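Local atomic coordinates of 4-hydroxy-tetrahydrodipicolinate synthase (Methylacidiphilum fumariolicum SolV, PDB entry 6T3T), a protein that probably condenses pyruvate with aspartate semialdehyde to 4-hydroxy-tetrahydrodipicolinate, a step of lysine biosynthesis, and assembles as a homotetramer built as a dimer of dimers. Residues A190-F195 / S216-L221; D169-L174 / F182-G187. One frame throughout, in Å; residues are numbered along the deposited sequence.

Interaction 1 (A190-F195 / S216-L221)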
# COMPACT_ATOMS: atom_id res chain seq x y z
N ALA A 190 -18.89 -6.72 -6.20
CA ALA A 190 -18.44 -5.97 -7.36
C ALA A 190 -17.45 -6.75 -8.20
O ALA A 190 -17.31 -6.46 -9.38
CB ALA A 190 -17.80 -4.65 -6.90
N LEU A 191 -16.78 -7.76 -7.64
CA LEU A 191 -15.80 -8.54 -8.37
C LEU A 191 -16.32 -9.92 -8.77
O LEU A 191 -15.56 -10.69 -9.37
CB LEU A 191 -14.53 -8.70 -7.52
CG LEU A 191 -13.79 -7.40 -7.17
CD1 LEU A 191 -12.59 -7.70 -6.28
CD2 LEU A 191 -13.33 -6.75 -8.43
N THR A 192 -17.59 -10.24 -8.46
CA THR A 192 -18.12 -11.57 -8.76
C THR A 192 -17.97 -11.90 -10.24
O THR A 192 -17.41 -12.94 -10.59
CB THR A 192 -19.59 -11.66 -8.34
OG1 THR A 192 -19.68 -11.65 -6.93
CG2 THR A 192 -20.27 -12.92 -8.87
N LEU A 193 -18.43 -11.00 -11.12
CA LEU A 193 -18.36 -11.31 -12.55
C LEU A 193 -16.94 -11.53 -13.05
O LEU A 193 -16.70 -12.52 -13.75
CB LEU A 193 -19.08 -10.24 -13.37
CG LEU A 193 -18.93 -10.47 -14.88
CD1 LEU A 193 -19.68 -11.72 -15.29
CD2 LEU A 193 -19.47 -9.27 -15.65
N PRO A 194 -15.96 -10.65 -12.77
CA PRO A 194 -14.59 -10.96 -13.21
C PRO A 194 -14.02 -12.20 -12.52
O PRO A 194 -13.20 -12.90 -13.13
CB PRO A 194 -13.81 -9.66 -12.92
CG PRO A 194 -14.67 -8.83 -12.01
CD PRO A 194 -16.09 -9.30 -12.17
N PHE A 195 -14.44 -12.49 -11.29
CA PHE A 195 -13.99 -13.71 -10.62
C PHE A 195 -14.47 -14.94 -11.39
O PHE A 195 -13.69 -15.87 -11.62
CB PHE A 195 -14.47 -13.75 -9.17
CG PHE A 195 -13.51 -13.08 -8.17
CD1 PHE A 195 -12.69 -12.04 -8.54
CD2 PHE A 195 -13.44 -13.52 -6.86
CE1 PHE A 195 -11.84 -11.44 -7.62
CE2 PHE A 195 -12.58 -12.91 -5.93
CZ PHE A 195 -11.78 -11.89 -6.31
N SER A 216 -28.34 -13.68 -7.80
CA SER A 216 -28.22 -15.09 -8.16
C SER A 216 -28.36 -15.31 -9.66
O SER A 216 -27.73 -16.22 -10.22
CB SER A 216 -29.25 -15.91 -7.36
OG SER A 216 -30.55 -15.70 -7.87
N ALA A 217 -29.20 -14.51 -10.34
CA ALA A 217 -29.28 -14.62 -11.80
C ALA A 217 -27.95 -14.22 -12.44
O ALA A 217 -27.52 -14.84 -13.42
CB ALA A 217 -30.40 -13.74 -12.34
N LEU A 218 -27.27 -13.23 -11.87
CA LEU A 218 -25.98 -12.82 -12.41
C LEU A 218 -25.04 -14.01 -12.49
O LEU A 218 -24.39 -14.23 -13.53
CB LEU A 218 -25.39 -11.69 -11.57
CG LEU A 218 -24.21 -10.87 -12.12
CD1 LEU A 218 -24.14 -9.48 -11.50
CD2 LEU A 218 -22.93 -11.58 -11.83
N VAL A 219 -24.96 -14.79 -11.42
CA VAL A 219 -24.04 -15.93 -11.41
C VAL A 219 -24.50 -17.00 -12.40
O VAL A 219 -23.69 -17.54 -13.16
CB VAL A 219 -23.90 -16.48 -9.98
CG1 VAL A 219 -23.09 -17.79 -9.98
CG2 VAL A 219 -23.21 -15.44 -9.11
N ARG A 220 -25.79 -17.34 -12.38
CA ARG A 220 -26.33 -18.36 -13.28
C ARG A 220 -26.09 -17.98 -14.74
O ARG A 220 -25.67 -18.83 -15.53
CB ARG A 220 -27.82 -18.58 -13.02
CG ARG A 220 -28.11 -19.37 -11.77
CD ARG A 220 -29.58 -19.78 -11.70
NE ARG A 220 -30.49 -18.64 -11.50
CZ ARG A 220 -30.60 -17.95 -10.37
NH1 ARG A 220 -29.84 -18.24 -9.33
NH2 ARG A 220 -31.47 -16.94 -10.29
N LEU A 221 -26.34 -16.72 -15.11
CA LEU A 221 -26.12 -16.26 -16.48
C LEU A 221 -24.70 -16.56 -16.94
O LEU A 221 -24.49 -17.14 -18.01
CB LEU A 221 -26.40 -14.76 -16.61
CG LEU A 221 -27.91 -14.45 -16.63
CD1 LEU A 221 -28.19 -12.99 -16.28
CD2 LEU A 221 -28.52 -14.84 -17.97

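Interaction 2 (D169-L174 / F182-G187)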
# COMPACT_ATOMS: atom_id res chain seq x y z
N ASP A 169 -6.49 -11.71 -9.79
CA ASP A 169 -5.31 -12.51 -10.05
C ASP A 169 -5.15 -13.65 -9.04
O ASP A 169 -4.63 -14.72 -9.37
CB ASP A 169 -4.10 -11.59 -10.04
CG ASP A 169 -3.07 -12.01 -11.02
OD1 ASP A 169 -3.36 -11.93 -12.23
OD2 ASP A 169 -1.98 -12.43 -10.58
N ARG A 170 -5.57 -13.43 -7.80
CA ARG A 170 -5.59 -14.50 -6.82
C ARG A 170 -6.43 -15.68 -7.31
O ARG A 170 -6.07 -16.84 -7.09
CB ARG A 170 -6.12 -13.96 -5.50
CG ARG A 170 -6.19 -14.99 -4.41
CD ARG A 170 -4.83 -15.58 -4.23
NE ARG A 170 -3.80 -14.62 -3.85
CZ ARG A 170 -3.42 -14.43 -2.59
NH1 ARG A 170 -4.00 -15.14 -1.61
NH2 ARG A 170 -2.46 -13.54 -2.30
N VAL A 171 -7.55 -15.40 -7.98
CA VAL A 171 -8.39 -16.49 -8.48
C VAL A 171 -7.63 -17.31 -9.53
O VAL A 171 -7.60 -18.55 -9.47
CB VAL A 171 -9.73 -15.95 -9.01
CG1 VAL A 171 -10.55 -17.06 -9.60
CG2 VAL A 171 -10.52 -15.28 -7.87
N SER A 172 -6.97 -16.64 -10.46
CA SER A 172 -6.17 -17.36 -11.46
C SER A 172 -5.10 -18.23 -10.81
O SER A 172 -4.84 -19.35 -11.26
CB SER A 172 -5.52 -16.39 -12.45
OG SER A 172 -6.49 -15.78 -13.27
N GLN A 173 -4.44 -17.71 -9.76
CA GLN A 173 -3.44 -18.52 -9.05
C GLN A 173 -4.08 -19.71 -8.34
O GLN A 173 -3.54 -20.82 -8.36
CB GLN A 173 -2.65 -17.65 -8.06
CG GLN A 173 -1.57 -16.75 -8.72
CD GLN A 173 -1.17 -15.52 -7.88
OE1 GLN A 173 -1.88 -15.11 -6.98
NE2 GLN A 173 -0.03 -14.92 -8.22
N LEU A 174 -5.23 -19.49 -7.71
CA LEU A 174 -5.91 -20.58 -7.02
C LEU A 174 -6.33 -21.68 -7.99
O LEU A 174 -6.16 -22.88 -7.70
CB LEU A 174 -7.10 -20.03 -6.23
CG LEU A 174 -6.68 -19.22 -5.01
CD1 LEU A 174 -7.86 -18.44 -4.41
CD2 LEU A 174 -6.06 -20.16 -3.98
N PHE A 182 -12.43 -28.14 -6.05
CA PHE A 182 -12.33 -27.05 -5.09
C PHE A 182 -13.05 -25.82 -5.63
O PHE A 182 -12.87 -25.44 -6.79
CB PHE A 182 -10.85 -26.75 -4.84
CG PHE A 182 -10.60 -25.68 -3.81
CD1 PHE A 182 -10.65 -25.99 -2.46
CD2 PHE A 182 -10.25 -24.41 -4.19
CE1 PHE A 182 -10.36 -25.02 -1.52
CE2 PHE A 182 -9.98 -23.44 -3.28
CZ PHE A 182 -10.04 -23.74 -1.93
N SER A 183 -13.89 -25.21 -4.80
CA SER A 183 -14.77 -24.13 -5.24
C SER A 183 -14.27 -22.77 -4.76
O SER A 183 -14.15 -22.55 -3.55
CB SER A 183 -16.19 -24.36 -4.74
OG SER A 183 -16.68 -25.53 -5.30
N ILE A 184 -13.95 -21.87 -5.69
CA ILE A 184 -13.59 -20.51 -5.33
C ILE A 184 -14.82 -19.63 -5.48
O ILE A 184 -15.42 -19.57 -6.56
CB ILE A 184 -12.44 -19.96 -6.17
CG1 ILE A 184 -11.23 -20.90 -6.10
CG2 ILE A 184 -12.10 -18.55 -5.66
CD1 ILE A 184 -10.42 -20.92 -7.38
N LEU A 185 -15.20 -18.94 -4.41
CA LEU A 185 -16.36 -18.05 -4.40
C LEU A 185 -15.91 -16.61 -4.23
O LEU A 185 -14.95 -16.31 -3.49
CB LEU A 185 -17.34 -18.43 -3.28
CG LEU A 185 -17.63 -19.93 -3.19
CD1 LEU A 185 -18.28 -20.34 -1.84
CD2 LEU A 185 -18.48 -20.40 -4.39
N SER A 186 -16.57 -15.71 -4.96
CA SER A 186 -16.35 -14.29 -4.72
C SER A 186 -16.80 -13.94 -3.31
O SER A 186 -17.85 -14.39 -2.84
CB SER A 186 -17.11 -13.45 -5.73
OG SER A 186 -16.82 -12.06 -5.52
N GLY A 187 -15.99 -13.14 -2.63
CA GLY A 187 -16.42 -12.52 -1.41
C GLY A 187 -16.72 -11.05 -1.56
O GLY A 187 -16.86 -10.35 -0.55

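Interaction 1 (A190-F195 / S216-L221)
Thr192 and Leu193, on the first turn of helix 192-197, meet Leu218 and Val219 of helix 212-223 through aliphatic carbons alone. Thr192 carries the junction. Its CB is directed toward the partner helix and splits the side chain into two branches with different surroundings. The methyl CG2, anti to the backbone N, reaches across to the other helix, where it lies 3.9 Å from Val219 CG2 and 4.2 Å from Leu218 CD2. The hydroxyl OG1, beside the backbone N (chi1 -70°), turns back to its own chain, with weak hydrogen bonds to the carbonyl oxygens of Asp188 and Asp189. Both helices belong to the (beta/alpha)8 barrel of the DapA family: helix 192-197 follows the seventh barrel strand, helix 212-223 the eighth, and Val203 of that eighth strand touches both Thr192 and Val219. The side chains of Thr192 and Val219 cross at about a right angle. Leu218, with CG anti to its backbone N (chi1 -166°), extends CD2 to a second, looser contact, 4.4 Å from Leu193 CB. Every touching residue is buried, yet the shared surface is small, 124 Å². Leu193 also packs on His234 of helix 227-243 and on Ser197 of the second subunit.

Interaction 2 (D169-L174 / F182-G187)
Helix 168-177 lies against strand 183-186, and Val171 and Ile184 have the nearest CA atoms of the two segments, 7.3 Å apart. Ile184 is the strand residue that makes the contact, its CB directed toward the helix, its longer branch reaching Leu174 and the Val171 carbonyl, its shorter one the Val171 side chain. CG1 stands beside the backbone N (chi1 -55°) and carries CD1 to within 3.6 Å of Leu174 CB, so the tip of the isoleucine abuts the base of the leucine side chain. The same methyl lies 4.2 Å from the carbonyl oxygen Val171 O. The other branch, CG2, faces Val171 CG2 at a looser 4.3 Å. Val171 and Leu174, three residues apart, thus present one apolar face of the helix to a single strand residue, and the segments together bury 169 Å². This is the helix-on-strand packing of a beta-alpha-beta unit, in which helix 168-177 covers the outside of barrel strands 158-163 and 183-186. Ile161 of strand 158-163 touches Ile184, and Glu163 touches Leu174, while on the side of the helix turned from the strand, Ser172 OG is hydrogen-bonded to His234 NE2 of the second subunit.

How the interactions relate
Along the chain, interaction 2 comes first: it closes the short loop from helix 168-177 to the seventh barrel strand, 183-186. Interaction 1 then closes a longer loop, from helix 192-197 over strand 202-205 to helix 212-223. The two loops follow in series, neither enclosing nor crossing the other, with centres about 13 Å apart. They are joined where strand 183-186 leads into helix 192-197: a weak, probable hydrogen bond links Thr192 OG1 to Ser186 OG (3.2 Å), and the Phe195 ring brings CD2 to 3.6 Å from Val171 CG2. Together they tie three successive outer helices to the seventh and eighth strands, on a flank that both share with the second subunit.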